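Dual oxidase maturation factor 1 (Mus musculus, PDB 6WXU) may be required for the maturation of the dual oxidase DUOX1 and its transport from the endoplasmic reticulum to the plasma membrane. Local coordinates at residues 101-106 and 171-176. Residues are numbered along the deposited sequence; the frame is centred on the assembly and turned at random.
Sequences LQIGLG and NQYRLA
I103 and Y173 carry this contact, which is apolar. The methyl CG2 of I103 lies 3.6 Å from CE1 of Y173 and comes at the ring obliquely. It also sits 3.7 Å from CD1 of Y173, so the methyl rests near the CD1–CE1 bond. The other branch of I103 reaches further along: its CD1 stands 4.0 Å from OH of Y173. The two side chains cross at about a right angle. In I103, chi1 of -47° sets CG1 beside the backbone N and CG2 anti to it, which brings this methyl to the ring and leaves CG1 to carry CD1 toward the hydroxyl end.

L105 adds looser packing. The CA atoms come closest at 7.6 Å, between L105 and A176. O of L105 lies 4.5 Å from O of Y173. CD2 of L105 comes no nearer than 4.9 Å, to O of A176.

No hydrogen bond joins the two segments. Two of their polar atoms are bonded elsewhere in the chain. O of L105 accepts a weak hydrogen bond from NE1 of W132, and NE2 of Q172 is bonded to O of M226.

The buried contact joins the end of strand 94-103, and the loop after it, to the first turns of helix 170-199. Helix 228-231 adds to the packing: its I231 touches both I103 and Y173, and F161 also touches I103. The predicted extracellular sheet, with strand 94-103 antiparallel between 77-86 and 108-111, thus packs against the extracellular end of a helix that probably crosses the membrane.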
loop_
_atom_site.group_PDB
_atom_site.type_symbol
_atom_site.label_atom_id
_atom_site.label_comp_id
_atom_site.label_asym_id
_atom_site.label_seq_id
_atom_site.Cartn_x
_atom_site.Cartn_y
_atom_site.Cartn_z
ATOM N N LEU B 101 -5.373 6.142 -27.518
ATOM C CA LEU B 101 -5.260 4.815 -26.934
ATOM C C LEU B 101 -4.184 4.033 -27.665
ATOM O O LEU B 101 -3.990 4.197 -28.870
ATOM C CB LEU B 101 -6.575 4.045 -27.021
ATOM C CG LEU B 101 -7.520 4.061 -25.830
ATOM C CD1 LEU B 101 -8.735 3.234 -26.154
ATOM C CD2 LEU B 101 -6.824 3.516 -24.611
ATOM N N GLN B 102 -3.492 3.167 -26.930
ATOM C CA GLN B 102 -2.447 2.333 -27.517
ATOM C C GLN B 102 -2.465 1.000 -26.778
ATOM O O GLN B 102 -1.868 0.878 -25.707
ATOM C CB GLN B 102 -1.090 3.009 -27.422
ATOM C CG GLN B 102 -0.868 4.106 -28.433
ATOM C CD GLN B 102 0.503 4.709 -28.317
ATOM O OE1 GLN B 102 1.099 4.714 -27.245
ATOM N NE2 GLN B 102 1.022 5.215 -29.426
ATOM N N ILE B 103 -3.138 0.015 -27.354
ATOM C CA ILE B 103 -3.376 -1.264 -26.699
ATOM C C ILE B 103 -2.322 -2.247 -27.180
ATOM O O ILE B 103 -2.295 -2.615 -28.357
ATOM C CB ILE B 103 -4.788 -1.785 -26.979
ATOM C CG1 ILE B 103 -5.809 -0.676 -26.768
ATOM C CG2 ILE B 103 -5.110 -2.944 -26.075
ATOM C CD1 ILE B 103 -7.187 -1.045 -27.205
ATOM N N GLY B 104 -1.458 -2.675 -26.278
ATOM C CA GLY B 104 -0.433 -3.651 -26.581
ATOM C C GLY B 104 -0.861 -5.057 -26.236
ATOM O O GLY B 104 -2.047 -5.393 -26.248
ATOM N N LEU B 105 0.119 -5.897 -25.924
ATOM C CA LEU B 105 -0.171 -7.275 -25.561
ATOM C C LEU B 105 -0.313 -7.469 -24.062
ATOM O O LEU B 105 -1.029 -8.375 -23.628
ATOM C CB LEU B 105 0.921 -8.205 -26.094
ATOM C CG LEU B 105 1.037 -8.335 -27.611
ATOM C CD1 LEU B 105 2.196 -9.226 -27.969
ATOM C CD2 LEU B 105 -0.239 -8.878 -28.198
ATOM N N GLY B 106 0.342 -6.641 -23.257
ATOM C CA GLY B 106 0.258 -6.797 -21.822
ATOM C C GLY B 106 -0.059 -5.512 -21.097
ATOM O O GLY B 106 0.432 -5.281 -19.991
ATOM N N ASN B 171 -10.891 -9.795 -19.746
ATOM C CA ASN B 171 -10.559 -11.198 -19.975
ATOM C C ASN B 171 -10.097 -11.431 -21.404
ATOM O O ASN B 171 -9.096 -12.117 -21.644
ATOM C CB ASN B 171 -11.763 -12.080 -19.656
ATOM C CG ASN B 171 -11.983 -12.248 -18.173
ATOM O OD1 ASN B 171 -11.285 -11.650 -17.359
ATOM N ND2 ASN B 171 -12.962 -13.064 -17.812
ATOM N N GLN B 172 -10.816 -10.865 -22.371
ATOM C CA GLN B 172 -10.483 -11.089 -23.771
ATOM C C GLN B 172 -9.099 -10.552 -24.100
ATOM O O GLN B 172 -8.258 -11.269 -24.652
ATOM C CB GLN B 172 -11.535 -10.437 -24.660
ATOM C CG GLN B 172 -11.429 -10.808 -26.120
ATOM C CD GLN B 172 -12.017 -12.170 -26.417
ATOM O OE1 GLN B 172 -12.589 -12.818 -25.542
ATOM N NE2 GLN B 172 -11.883 -12.611 -27.660
ATOM N N TYR B 173 -8.842 -9.286 -23.770
ATOM C CA TYR B 173 -7.536 -8.718 -24.076
ATOM C C TYR B 173 -6.428 -9.418 -23.309
ATOM O O TYR B 173 -5.331 -9.604 -23.844
ATOM C CB TYR B 173 -7.532 -7.220 -23.792
ATOM C CG TYR B 173 -8.072 -6.402 -24.934
ATOM C CD1 TYR B 173 -7.242 -5.968 -25.950
ATOM C CD2 TYR B 173 -9.413 -6.074 -25.005
ATOM C CE1 TYR B 173 -7.729 -5.226 -26.996
ATOM C CE2 TYR B 173 -9.908 -5.335 -26.047
ATOM C CZ TYR B 173 -9.063 -4.913 -27.039
ATOM O OH TYR B 173 -9.555 -4.172 -28.082
ATOM N N ARG B 174 -6.699 -9.854 -22.082
ATOM C CA ARG B 174 -5.672 -10.524 -21.296
ATOM C C ARG B 174 -5.270 -11.851 -21.926
ATOM O O ARG B 174 -4.080 -12.122 -22.121
ATOM C CB ARG B 174 -6.168 -10.737 -19.871
ATOM C CG ARG B 174 -5.098 -11.187 -18.925
ATOM C CD ARG B 174 -5.689 -11.642 -17.619
ATOM N NE ARG B 174 -4.662 -11.760 -16.595
ATOM C CZ ARG B 174 -4.859 -12.307 -15.403
ATOM N NH1 ARG B 174 -6.050 -12.793 -15.086
ATOM N NH2 ARG B 174 -3.866 -12.370 -14.528
ATOM N N LEU B 175 -6.250 -12.695 -22.254
ATOM C CA LEU B 175 -5.937 -13.997 -22.832
ATOM C C LEU B 175 -5.295 -13.857 -24.206
ATOM O O LEU B 175 -4.304 -14.536 -24.508
ATOM C CB LEU B 175 -7.199 -14.850 -22.916
ATOM C CG LEU B 175 -7.533 -15.726 -21.710
ATOM C CD1 LEU B 175 -6.335 -16.572 -21.339
ATOM C CD2 LEU B 175 -7.984 -14.905 -20.519
ATOM N N ALA B 176 -5.845 -12.986 -25.053
ATOM C CA ALA B 176 -5.294 -12.819 -26.390
ATOM C C ALA B 176 -3.863 -12.304 -26.337
ATOM O O ALA B 176 -2.996 -12.788 -27.073
ATOM C CB ALA B 176 -6.174 -11.876 -27.203
#